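PDB 3TZL: tryptophan--tRNA ligase from Campylobacter jejuni subsp. jejuni, which probably catalyses the ATP-dependent attachment of tryptophan to tRNA(Trp), working as a homodimeric class I aminoacyl-tRNA synthetase. Local coordinates for residues 161-164 / 170-173; 88-93 / 315-320; 218-223 / 260-265; 234-239 / 253-258. All blocks are in the same frame, centred on the assembly; numbering follows the deposited sequence.

Interaction 1 of 4, residues 161-164 / 170-173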
loop_
_atom_site.group_PDB
_atom_site.type_symbol
_atom_site.label_atom_id
_atom_site.label_comp_id
_atom_site.label_asym_id
_atom_site.label_seq_id
_atom_site.Cartn_x
_atom_site.Cartn_y
_atom_site.Cartn_z
ATOM N N LEU B 161 2.188 18.960 2.314
ATOM C CA LEU B 161 2.234 20.027 3.302
ATOM C C LEU B 161 2.218 19.479 4.727
ATOM O O LEU B 161 2.978 19.935 5.580
ATOM C CB LEU B 161 1.089 21.008 3.081
ATOM C CG LEU B 161 1.370 22.096 2.043
ATOM C CD1 LEU B 161 0.072 22.741 1.557
ATOM C CD2 LEU B 161 2.313 23.146 2.646
ATOM N N LYS B 162 1.360 18.496 4.980
ATOM C CA LYS B 162 1.321 17.853 6.286
ATOM C C LYS B 162 2.655 17.188 6.609
ATOM O O LYS B 162 3.182 17.347 7.712
ATOM C CB LYS B 162 0.179 16.840 6.364
ATOM C CG LYS B 162 -0.256 16.528 7.798
ATOM C CD LYS B 162 -1.651 15.891 7.838
ATOM C CE LYS B 162 -2.014 15.334 9.219
ATOM N NZ LYS B 162 -2.020 16.381 10.260
ATOM N N VAL B 163 3.216 16.467 5.638
ATOM C CA VAL B 163 4.475 15.766 5.855
ATOM C C VAL B 163 5.603 16.755 6.145
ATOM O O VAL B 163 6.367 16.577 7.100
ATOM C CB VAL B 163 4.841 14.853 4.664
ATOM C CG1 VAL B 163 6.257 14.348 4.805
ATOM C CG2 VAL B 163 3.858 13.668 4.550
ATOM N N ASN B 164 5.679 17.808 5.330
ATOM C CA ASN B 164 6.697 18.833 5.475
ATOM C C ASN B 164 6.568 19.561 6.804
ATOM O O ASN B 164 7.561 19.992 7.382
ATOM C CB ASN B 164 6.612 19.875 4.338
ATOM C CG ASN B 164 7.079 19.334 2.984
ATOM O OD1 ASN B 164 7.609 18.231 2.882
ATOM N ND2 ASN B 164 6.881 20.128 1.940
ATOM N N ILE B 170 10.717 17.874 2.901
ATOM C CA ILE B 170 10.781 16.542 2.335
ATOM C C ILE B 170 10.302 16.576 0.884
ATOM O O ILE B 170 10.949 16.027 -0.009
ATOM C CB ILE B 170 9.921 15.533 3.120
ATOM C CG1 ILE B 170 10.310 15.498 4.596
ATOM C CG2 ILE B 170 10.070 14.163 2.525
ATOM C CD1 ILE B 170 11.802 15.308 4.840
ATOM N N PHE B 171 9.160 17.218 0.661
ATOM C CA PHE B 171 8.491 17.156 -0.640
ATOM C C PHE B 171 8.336 18.490 -1.325
ATOM O O PHE B 171 8.096 19.514 -0.687
ATOM C CB PHE B 171 7.100 16.539 -0.501
ATOM C CG PHE B 171 7.125 15.094 -0.179
ATOM C CD1 PHE B 171 7.876 14.225 -0.943
ATOM C CD2 PHE B 171 6.392 14.593 0.893
ATOM C CE1 PHE B 171 7.910 12.882 -0.638
ATOM C CE2 PHE B 171 6.418 13.254 1.201
ATOM C CZ PHE B 171 7.179 12.395 0.444
ATOM N N THR B 172 8.440 18.463 -2.644
ATOM C CA THR B 172 8.108 19.625 -3.435
ATOM C C THR B 172 6.583 19.694 -3.520
ATOM O O THR B 172 5.926 18.664 -3.600
ATOM C CB THR B 172 8.703 19.485 -4.834
ATOM O OG1 THR B 172 10.130 19.489 -4.729
ATOM C CG2 THR B 172 8.245 20.629 -5.744
ATOM N N LEU B 173 6.013 20.893 -3.481
ATOM C CA LEU B 173 4.570 21.034 -3.638
ATOM C C LEU B 173 4.196 21.005 -5.114
ATOM O O LEU B 173 4.608 21.865 -5.874
ATOM C CB LEU B 173 4.086 22.341 -3.006
ATOM C CG LEU B 173 4.361 22.481 -1.510
ATOM C CD1 LEU B 173 3.770 23.806 -0.978
ATOM C CD2 LEU B 173 3.846 21.271 -0.723
#

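Interaction 2 of 4, residues 88-93 / 315-320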
loop_
_atom_site.group_PDB
_atom_site.type_symbol
_atom_site.label_atom_id
_atom_site.label_comp_id
_atom_site.label_asym_id
_atom_site.label_seq_id
_atom_site.Cartn_x
_atom_site.Cartn_y
_atom_site.Cartn_z
ATOM N N VAL B 88 7.283 3.004 -4.524
ATOM C CA VAL B 88 6.012 3.722 -4.464
ATOM C C VAL B 88 4.995 3.116 -3.495
ATOM O O VAL B 88 4.212 3.849 -2.888
ATOM C CB VAL B 88 5.380 3.950 -5.865
ATOM C CG1 VAL B 88 4.709 2.669 -6.398
ATOM C CG2 VAL B 88 4.394 5.101 -5.781
HETATM N N MSE B 89 5.029 1.796 -3.322
HETATM C CA MSE B 89 4.128 1.108 -2.382
HETATM C C MSE B 89 4.461 1.437 -0.934
HETATM O O MSE B 89 3.578 1.618 -0.104
HETATM C CB MSE B 89 4.224 -0.394 -2.556
HETATM C CG MSE B 89 3.646 -0.874 -3.844
HETATM SE SE MSE B 89 1.732 -1.130 -3.652
HETATM C CE MSE B 89 0.947 0.595 -3.544
ATOM N N GLU B 90 5.747 1.485 -0.638
ATOM C CA GLU B 90 6.197 1.823 0.692
ATOM C C GLU B 90 5.824 3.264 0.999
ATOM O O GLU B 90 5.309 3.552 2.074
ATOM C CB GLU B 90 7.701 1.604 0.797
ATOM C CG GLU B 90 8.202 1.550 2.230
ATOM C CD GLU B 90 9.473 0.746 2.360
ATOM O OE1 GLU B 90 9.517 -0.167 3.229
ATOM O OE2 GLU B 90 10.428 1.032 1.604
ATOM N N LEU B 91 6.047 4.172 0.043
ATOM C CA LEU B 91 5.704 5.583 0.249
ATOM C C LEU B 91 4.205 5.789 0.469
ATOM O O LEU B 91 3.795 6.581 1.303
ATOM C CB LEU B 91 6.203 6.470 -0.900
ATOM C CG LEU B 91 5.955 7.966 -0.689
ATOM C CD1 LEU B 91 6.624 8.421 0.608
ATOM C CD2 LEU B 91 6.428 8.853 -1.888
ATOM N N TYR B 92 3.405 5.073 -0.306
ATOM C CA TYR B 92 1.953 5.077 -0.178
ATOM C C TYR B 92 1.495 4.775 1.258
ATOM O O TYR B 92 0.673 5.506 1.815
ATOM C CB TYR B 92 1.387 4.083 -1.197
ATOM C CG TYR B 92 0.003 3.529 -0.961
ATOM C CD1 TYR B 92 -1.114 4.354 -0.932
ATOM C CD2 TYR B 92 -0.192 2.158 -0.852
ATOM C CE1 TYR B 92 -2.381 3.828 -0.749
ATOM C CE2 TYR B 92 -1.449 1.629 -0.689
ATOM C CZ TYR B 92 -2.545 2.469 -0.630
ATOM O OH TYR B 92 -3.811 1.930 -0.446
ATOM N N TRP B 93 2.050 3.734 1.872
ATOM C CA TRP B 93 1.732 3.426 3.271
ATOM C C TRP B 93 2.177 4.545 4.225
ATOM O O TRP B 93 1.455 4.916 5.149
ATOM C CB TRP B 93 2.389 2.117 3.693
ATOM C CG TRP B 93 2.305 1.844 5.169
ATOM C CD1 TRP B 93 3.341 1.852 6.064
ATOM C CD2 TRP B 93 1.127 1.515 5.921
ATOM N NE1 TRP B 93 2.883 1.561 7.325
ATOM C CE2 TRP B 93 1.530 1.334 7.268
ATOM C CE3 TRP B 93 -0.230 1.356 5.590
ATOM C CZ2 TRP B 93 0.624 1.005 8.290
ATOM C CZ3 TRP B 93 -1.138 1.030 6.614
ATOM C CH2 TRP B 93 -0.701 0.856 7.946
ATOM N N LYS B 315 15.920 9.545 2.409
ATOM C CA LYS B 315 15.519 10.657 3.261
ATOM C C LYS B 315 14.313 10.290 4.114
ATOM O O LYS B 315 14.278 10.578 5.314
ATOM C CB LYS B 315 15.199 11.889 2.412
ATOM C CG LYS B 315 16.414 12.466 1.713
ATOM C CD LYS B 315 16.011 13.670 0.873
ATOM C CE LYS B 315 17.205 14.301 0.168
ATOM N NZ LYS B 315 16.769 15.463 -0.665
ATOM N N ILE B 316 13.319 9.666 3.490
ATOM C CA ILE B 316 12.128 9.250 4.210
ATOM C C ILE B 316 12.461 8.257 5.320
ATOM O O ILE B 316 11.910 8.339 6.417
ATOM C CB ILE B 316 11.115 8.602 3.277
ATOM C CG1 ILE B 316 10.679 9.604 2.197
ATOM C CG2 ILE B 316 9.938 8.041 4.078
ATOM C CD1 ILE B 316 9.859 10.706 2.708
ATOM N N TYR B 317 13.357 7.320 5.021
ATOM C CA TYR B 317 13.765 6.297 5.980
ATOM C C TYR B 317 14.356 6.899 7.243
ATOM O O TYR B 317 14.120 6.398 8.349
ATOM C CB TYR B 317 14.820 5.367 5.376
ATOM C CG TYR B 317 14.253 4.212 4.574
ATOM C CD1 TYR B 317 12.949 4.240 4.114
ATOM C CD2 TYR B 317 15.028 3.075 4.303
ATOM C CE1 TYR B 317 12.423 3.177 3.384
ATOM C CE2 TYR B 317 14.512 2.002 3.574
ATOM C CZ TYR B 317 13.208 2.068 3.110
ATOM O OH TYR B 317 12.672 1.032 2.380
ATOM N N GLU B 318 15.146 7.952 7.075
ATOM C CA GLU B 318 15.733 8.624 8.226
ATOM C C GLU B 318 14.638 9.205 9.131
ATOM O O GLU B 318 14.780 9.210 10.362
ATOM C CB GLU B 318 16.727 9.701 7.797
ATOM C CG GLU B 318 17.386 10.450 8.963
ATOM C CD GLU B 318 18.449 9.622 9.719
ATOM O OE1 GLU B 318 18.534 8.387 9.515
ATOM O OE2 GLU B 318 19.208 10.209 10.521
ATOM N N LYS B 319 13.532 9.650 8.529
ATOM C CA LYS B 319 12.454 10.277 9.305
ATOM C C LYS B 319 11.475 9.288 9.932
ATOM O O LYS B 319 10.867 9.595 10.956
ATOM C CB LYS B 319 11.687 11.299 8.458
ATOM C CG LYS B 319 12.573 12.367 7.809
ATOM C CD LYS B 319 13.455 13.059 8.843
ATOM C CE LYS B 319 12.710 14.122 9.600
ATOM N NZ LYS B 319 13.412 14.504 10.859
ATOM N N ILE B 320 11.304 8.113 9.319
ATOM C CA ILE B 320 10.289 7.164 9.793
ATOM C C ILE B 320 10.932 6.011 10.574
ATOM O O ILE B 320 10.247 5.191 11.197
ATOM C CB ILE B 320 9.435 6.610 8.625
ATOM C CG1 ILE B 320 8.142 5.968 9.146
ATOM C CG2 ILE B 320 10.232 5.601 7.835
ATOM C CD1 ILE B 320 7.180 6.945 9.832
#

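Interaction 3 of 4, residues 218-223 / 260-265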
loop_
_atom_site.group_PDB
_atom_site.type_symbol
_atom_site.label_atom_id
_atom_site.label_comp_id
_atom_site.label_asym_id
_atom_site.label_seq_id
_atom_site.Cartn_x
_atom_site.Cartn_y
_atom_site.Cartn_z
ATOM N N VAL B 218 -20.089 9.989 -41.607
ATOM C CA VAL B 218 -21.313 10.635 -42.077
ATOM C C VAL B 218 -21.043 11.689 -43.148
ATOM O O VAL B 218 -20.317 12.661 -42.905
ATOM C CB VAL B 218 -22.072 11.305 -40.909
ATOM C CG1 VAL B 218 -23.188 12.203 -41.440
ATOM C CG2 VAL B 218 -22.632 10.257 -39.957
ATOM N N THR B 219 -21.644 11.501 -44.322
ATOM C CA THR B 219 -21.512 12.454 -45.421
ATOM C C THR B 219 -22.839 13.159 -45.752
ATOM O O THR B 219 -23.879 12.881 -45.143
ATOM C CB THR B 219 -20.990 11.769 -46.703
ATOM O OG1 THR B 219 -22.055 11.056 -47.344
ATOM C CG2 THR B 219 -19.866 10.803 -46.381
ATOM N N ASP B 220 -22.787 14.074 -46.722
ATOM C CA ASP B 220 -23.979 14.767 -47.204
ATOM C C ASP B 220 -24.453 14.123 -48.492
ATOM O O ASP B 220 -23.675 13.502 -49.211
ATOM C CB ASP B 220 -23.690 16.245 -47.484
ATOM C CG ASP B 220 -23.060 16.955 -46.304
ATOM O OD1 ASP B 220 -23.244 16.495 -45.156
ATOM O OD2 ASP B 220 -22.377 17.981 -46.529
ATOM N N SER B 221 -25.733 14.284 -48.794
ATOM C CA SER B 221 -26.265 13.779 -50.046
ATOM C C SER B 221 -26.003 14.767 -51.165
ATOM O O SER B 221 -26.886 15.541 -51.533
ATOM C CB SER B 221 -27.763 13.510 -49.940
ATOM O OG SER B 221 -28.018 12.496 -48.999
ATOM N N THR B 222 -24.787 14.736 -51.698
ATOM C CA THR B 222 -24.445 15.536 -52.860
ATOM C C THR B 222 -24.066 14.580 -53.977
ATOM O O THR B 222 -23.284 13.643 -53.762
ATOM C CB THR B 222 -23.262 16.470 -52.572
ATOM O OG1 THR B 222 -23.622 17.405 -51.547
ATOM C CG2 THR B 222 -22.866 17.231 -53.820
ATOM N N ALA B 223 -24.627 14.817 -55.158
ATOM C CA ALA B 223 -24.356 14.001 -56.330
ATOM C C ALA B 223 -22.854 13.834 -56.556
ATOM O O ALA B 223 -22.053 14.689 -56.166
ATOM C CB ALA B 223 -25.023 14.600 -57.557
ATOM N N GLU B 260 -15.193 14.443 -58.177
ATOM C CA GLU B 260 -14.852 13.363 -57.240
ATOM C C GLU B 260 -15.896 13.221 -56.132
ATOM O O GLU B 260 -16.269 14.201 -55.486
ATOM C CB GLU B 260 -13.473 13.583 -56.619
ATOM C CG GLU B 260 -12.329 13.548 -57.622
ATOM C CD GLU B 260 -10.964 13.644 -56.953
ATOM O OE1 GLU B 260 -10.210 14.596 -57.258
ATOM O OE2 GLU B 260 -10.647 12.760 -56.126
ATOM N N GLY B 261 -16.353 11.991 -55.907
ATOM C CA GLY B 261 -17.392 11.732 -54.927
ATOM C C GLY B 261 -16.828 11.465 -53.551
ATOM O O GLY B 261 -15.621 11.309 -53.394
ATOM N N TYR B 262 -17.708 11.404 -52.554
ATOM C CA TYR B 262 -17.297 11.179 -51.170
ATOM C C TYR B 262 -16.694 9.787 -50.960
ATOM O O TYR B 262 -15.861 9.590 -50.074
ATOM C CB TYR B 262 -18.486 11.358 -50.223
ATOM C CG TYR B 262 -18.968 12.782 -50.060
ATOM C CD1 TYR B 262 -18.184 13.724 -49.409
ATOM C CD2 TYR B 262 -20.229 13.178 -50.528
ATOM C CE1 TYR B 262 -18.620 15.017 -49.233
ATOM C CE2 TYR B 262 -20.678 14.477 -50.353
ATOM C CZ TYR B 262 -19.862 15.393 -49.701
ATOM O OH TYR B 262 -20.272 16.691 -49.513
ATOM N N GLY B 263 -17.141 8.823 -51.762
ATOM C CA GLY B 263 -16.602 7.481 -51.732
ATOM C C GLY B 263 -15.125 7.540 -52.048
ATOM O O GLY B 263 -14.309 6.933 -51.357
ATOM N N HIS B 264 -14.774 8.314 -53.067
ATOM C CA HIS B 264 -13.376 8.462 -53.402
ATOM C C HIS B 264 -12.581 9.241 -52.346
ATOM O O HIS B 264 -11.439 8.901 -52.060
ATOM C CB HIS B 264 -13.194 9.097 -54.773
ATOM C CG HIS B 264 -11.777 9.080 -55.233
ATOM N ND1 HIS B 264 -10.914 10.131 -55.013
ATOM C CD2 HIS B 264 -11.055 8.121 -55.858
ATOM C CE1 HIS B 264 -9.727 9.831 -55.510
ATOM N NE2 HIS B 264 -9.787 8.618 -56.030
ATOM N N PHE B 265 -13.173 10.274 -51.760
ATOM C CA PHE B 265 -12.493 10.992 -50.674
ATOM C C PHE B 265 -12.233 10.089 -49.459
ATOM O O PHE B 265 -11.200 10.205 -48.798
ATOM C CB PHE B 265 -13.268 12.255 -50.272
ATOM C CG PHE B 265 -13.244 13.331 -51.324
ATOM C CD1 PHE B 265 -12.057 13.651 -51.974
ATOM C CD2 PHE B 265 -14.403 14.001 -51.684
ATOM C CE1 PHE B 265 -12.021 14.638 -52.958
ATOM C CE2 PHE B 265 -14.380 14.989 -52.666
ATOM C CZ PHE B 265 -13.191 15.309 -53.304
#

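Interaction 4 of 4, residues 234-239 / 253-258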
loop_
_atom_site.group_PDB
_atom_site.type_symbol
_atom_site.label_atom_id
_atom_site.label_comp_id
_atom_site.label_asym_id
_atom_site.label_seq_id
_atom_site.Cartn_x
_atom_site.Cartn_y
_atom_site.Cartn_z
ATOM N N ASN B 234 -17.217 15.797 -42.706
ATOM C CA ASN B 234 -16.433 15.148 -41.673
ATOM C C ASN B 234 -15.223 14.425 -42.234
ATOM O O ASN B 234 -14.233 14.228 -41.530
ATOM C CB ASN B 234 -17.300 14.190 -40.855
ATOM C CG ASN B 234 -18.405 14.908 -40.111
ATOM O OD1 ASN B 234 -18.216 16.027 -39.627
ATOM N ND2 ASN B 234 -19.572 14.284 -40.036
ATOM N N ILE B 235 -15.295 14.014 -43.495
ATOM C CA ILE B 235 -14.119 13.446 -44.130
ATOM C C ILE B 235 -13.067 14.549 -44.170
ATOM O O ILE B 235 -11.945 14.377 -43.714
ATOM C CB ILE B 235 -14.395 12.967 -45.569
ATOM C CG1 ILE B 235 -15.626 12.066 -45.626
ATOM C CG2 ILE B 235 -13.192 12.233 -46.122
ATOM C CD1 ILE B 235 -16.084 11.794 -47.041
ATOM N N PHE B 236 -13.446 15.704 -44.694
ATOM C CA PHE B 236 -12.493 16.798 -44.793
ATOM C C PHE B 236 -11.966 17.210 -43.419
ATOM O O PHE B 236 -10.757 17.322 -43.238
ATOM C CB PHE B 236 -13.085 17.996 -45.521
ATOM C CG PHE B 236 -12.090 19.084 -45.779
ATOM C CD1 PHE B 236 -11.324 19.077 -46.938
ATOM C CD2 PHE B 236 -11.912 20.112 -44.865
ATOM C CE1 PHE B 236 -10.401 20.077 -47.178
ATOM C CE2 PHE B 236 -10.993 21.114 -45.102
ATOM C CZ PHE B 236 -10.234 21.097 -46.256
ATOM N N LYS B 237 -12.869 17.415 -42.461
ATOM C CA LYS B 237 -12.482 17.810 -41.109
ATOM C C LYS B 237 -11.469 16.839 -40.497
ATOM O O LYS B 237 -10.532 17.258 -39.819
ATOM C CB LYS B 237 -13.702 17.903 -40.198
ATOM C CG LYS B 237 -14.639 19.053 -40.495
ATOM C CD LYS B 237 -15.827 19.024 -39.538
ATOM C CE LYS B 237 -16.604 20.334 -39.553
ATOM N NZ LYS B 237 -17.055 20.721 -40.922
ATOM N N ILE B 238 -11.660 15.545 -40.735
ATOM C CA ILE B 238 -10.720 14.544 -40.249
ATOM C C ILE B 238 -9.429 14.495 -41.082
ATOM O O ILE B 238 -8.340 14.311 -40.539
ATOM C CB ILE B 238 -11.364 13.149 -40.179
ATOM C CG1 ILE B 238 -12.504 13.145 -39.158
ATOM C CG2 ILE B 238 -10.335 12.082 -39.782
ATOM C CD1 ILE B 238 -13.353 11.909 -39.240
ATOM N N ALA B 239 -9.547 14.680 -42.392
ATOM C CA ALA B 239 -8.366 14.695 -43.254
ATOM C C ALA B 239 -7.400 15.823 -42.878
ATOM O O ALA B 239 -6.185 15.649 -42.973
ATOM C CB ALA B 239 -8.763 14.805 -44.711
ATOM N N ILE B 253 -9.331 22.077 -53.122
ATOM C CA ILE B 253 -9.490 22.367 -54.541
ATOM C C ILE B 253 -10.257 21.213 -55.164
ATOM O O ILE B 253 -11.127 21.422 -56.017
ATOM C CB ILE B 253 -8.124 22.534 -55.237
ATOM C CG1 ILE B 253 -7.514 23.898 -54.900
ATOM C CG2 ILE B 253 -8.244 22.374 -56.740
ATOM C CD1 ILE B 253 -6.013 23.973 -55.150
ATOM N N ARG B 254 -9.943 19.996 -54.716
ATOM C CA ARG B 254 -10.605 18.796 -55.219
ATOM C C ARG B 254 -12.089 18.795 -54.853
ATOM O O ARG B 254 -12.929 18.406 -55.669
ATOM C CB ARG B 254 -9.891 17.534 -54.718
ATOM C CG ARG B 254 -8.555 17.291 -55.413
ATOM C CD ARG B 254 -7.708 16.269 -54.673
ATOM N NE ARG B 254 -8.296 14.935 -54.697
ATOM C CZ ARG B 254 -7.813 13.899 -54.017
ATOM N NH1 ARG B 254 -6.727 14.041 -53.261
ATOM N NH2 ARG B 254 -8.416 12.719 -54.091
ATOM N N TYR B 255 -12.395 19.253 -53.640
ATOM C CA TYR B 255 -13.777 19.440 -53.188
ATOM C C TYR B 255 -14.540 20.461 -54.026
ATOM O O TYR B 255 -15.603 20.157 -54.568
ATOM C CB TYR B 255 -13.814 19.858 -51.715
ATOM C CG TYR B 255 -13.896 18.705 -50.725
ATOM C CD1 TYR B 255 -14.993 18.575 -49.883
ATOM C CD2 TYR B 255 -12.877 17.754 -50.628
ATOM C CE1 TYR B 255 -15.087 17.545 -48.974
ATOM C CE2 TYR B 255 -12.958 16.702 -49.705
ATOM C CZ TYR B 255 -14.075 16.608 -48.883
ATOM O OH TYR B 255 -14.201 15.593 -47.958
ATOM N N GLU B 256 -13.993 21.669 -54.139
ATOM C CA GLU B 256 -14.649 22.743 -54.887
ATOM C C GLU B 256 -14.756 22.459 -56.389
ATOM O O GLU B 256 -15.676 22.938 -57.054
ATOM C CB GLU B 256 -13.944 24.085 -54.639
ATOM C CG GLU B 256 -13.999 24.543 -53.181
ATOM C CD GLU B 256 -13.254 25.844 -52.937
ATOM O OE1 GLU B 256 -13.321 26.365 -51.802
ATOM O OE2 GLU B 256 -12.604 26.343 -53.878
ATOM N N LYS B 257 -13.821 21.681 -56.924
ATOM C CA LYS B 257 -13.832 21.373 -58.350
ATOM C C LYS B 257 -14.998 20.458 -58.740
ATOM O O LYS B 257 -15.554 20.584 -59.828
ATOM C CB LYS B 257 -12.508 20.728 -58.763
ATOM C CG LYS B 257 -12.402 20.433 -60.246
ATOM C CD LYS B 257 -11.154 19.629 -60.560
ATOM C CE LYS B 257 -11.058 19.322 -62.050
ATOM N NZ LYS B 257 -9.836 18.526 -62.381
ATOM N N GLY B 258 -15.364 19.538 -57.851
ATOM C CA GLY B 258 -16.337 18.515 -58.184
ATOM C C GLY B 258 -15.676 17.446 -59.035
ATOM O O GLY B 258 -14.472 17.497 -59.266
#

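Interaction 1 of 4, residues 161-164 / 170-173
N164, near the end of helix 150-167, takes part in all three hydrogen bonds that join this helix to residues 170-173. Its OD1 accepts from two successive backbone amides. F171 N lies 2.9 Å from N164 OD1, in the carbonyl plane and on a lone pair, with an N-H...O angle of 160°. I170 N, at 3.1 Å from N164 OD1, comes from above that plane, and its angle of 142° makes the second bond more bent. The amide's other arm gives a straighter bond, N164 ND2 to F171 O at 3.0 Å and 167°, with the acceptor close to the plane of the amide. Bonds at both OD1 and ND2, two of them to the backbone of F171, fix the flip of the amide and hold the returning chain against the helix.

Apolar contacts lie on two sides of this polar bridge. V163 CG1, anti to the backbone N, reaches F171 CE2 at 3.8 Å, oblique to the ring, and I170 CB at 4.2 Å. The L161 and L173 side chains meet at about a right angle, L161 CG 3.8 Å from L173 CD2.

The arrangement is the second half of a beta-alpha-beta crossover, from strand 142-144 through helix 150-167 to the parallel strand 175-177. F171 also packs on L91 and L95 of helix 87-96 and on K312 and I316 of helix 291-320.

Interaction 2 of 4, residues 88-93 / 315-320
E90 of helix 87-96 and Y317 of helix 291-320 meet through one hydrogen bond, Y317 OH to E90 OE2, modelled at 2.4 Å; this is shorter than usual, so the exact length is doubtful and implies no special strength. The carboxylate oxygen sits at the edge of the ring, in its plane, while the carboxylate itself is turned 79° from that plane. E90 CG is anti to the backbone N (chi1 -164°) and the chain beyond it is extended, which carries the acid across to the phenol.

The apolar part is much looser. L91 CD1 and I316 CD1 only just touch, at 4.5 Å, and the nearest CA atoms, those of L91 and I316, are 8.4 Å apart. Just 134 Å² is buried between the segments, and Y317 remains partly exposed although E90 is buried.

A second subunit completes the polar site. K86 of that subunit forms a salt bridge with E90 OE1 and a hydrogen bond with Y317 OH, and its Y44 also bonds E90 OE1; the lysine would be expected to stabilise the negative charge of E90. This is a polar cluster at the dimer interface, where Y317 of the last helix and E90 of helix 87-96 meet K86 of the second subunit.

Interaction 3 of 4, residues 218-223 / 260-265
Y262, in the first turn of helix 262-276, provides nearly all the helix side of this contact, a loop-on-helix packing in the α-helical part of the synthetase, away from the tryptophan and nucleotide sites. G261 takes the N-cap position, and F265 N bonds G261 O at 3.1 Å as the helix begins.

The clearest interaction is CH-pi. T219 CB lies over one face of the Y262 ring, 4.2 Å from its centroid and 18° off the normal, displaced toward the rim. T219 CG2 continues the packing at 4.1 Å from Y262 CB, the two side chains sliding past each other in opposite directions.

Van der Waals contacts extend along the same ring. T222 CB approaches Y262 CE2 obliquely at 3.9 Å, so T219, just before the inverse gamma turn centred on S221, and T222, its last residue, both touch the tyrosine. I235 of helix 234-239 packs on T219 and Y262 alike, and K228 and C233 also touch the Y262 side chain.

Polar atoms contribute proximity but no hydrogen bond between the segments. With Y262 CG anti to its carbonyl carbon (chi1 -71°), the ring reaches out to the loop and brings its hydroxyl near the D220 side chain. Also oblique to the ring, the backbone atom D220 O stands 3.4 Å from Y262 CE2.

Interaction 4 of 4, residues 234-239 / 253-258
Y255 reaches from helix 245-257 onto two consecutive residues of helix 234-239, F236 and I235. Its CB points toward that helix, and the ring spans the gap between the CA atoms of Y255 and F236, 8.9 Å apart. On one edge, CE1 stands 4.0 Å from F236 CB. On the other, CE2 meets F236 CD1 at the same distance, and here the F236 rim is directed at the face of the tyrosine.

The rings form a T-shaped (edge-to-face) pair, with centroids 5.3 Å apart and planes at 70°. F236 CG lies anti to its backbone N (chi1 -174°), which swings the phenyl beside the tyrosine. The pair belongs to an aromatic cluster in the α-helical part of the synthetase: F265 of helix 262-276, buried like Y255 and F236, stacks on Y255, while H230 makes an edge-to-face pair with F236.

Farther out, CZ packs on F236 CB at 3.8 Å. The OH then ends against the backbone and CB of helix 234-239, 3.6 Å from I235 CB and the same from F236 CB. F236 N is 3.4 Å from Y255 OH, but the angle is too poor for a hydrogen bond. I235 also packs on Y262, K266 and L269 of helix 262-276.

How the interactions relate
The four contacts form two pairs on opposite sides of the chain's centre. Interactions 1 and 2 touch through F171 CZ, 4.0 Å from L91 CD1, and through I170 CG2, 3.5 Å from I316 CD1. L91 lies about 11 Å from the bound tryptophan and F171 about 13 Å, side chain to ligand; this pair lies near the tryptophan pocket but does not line it. Interactions 3 and 4, with centres 9 Å apart, are joined by the salt bridge between R254 NH2 and E260 OE2 at 3.0 Å. They lie nearer the KMSKS side: the I235 side chain is about 11 Å from that of M193, which contacts the bound ADP. Centres of interactions 2 and 3 are 61 Å apart.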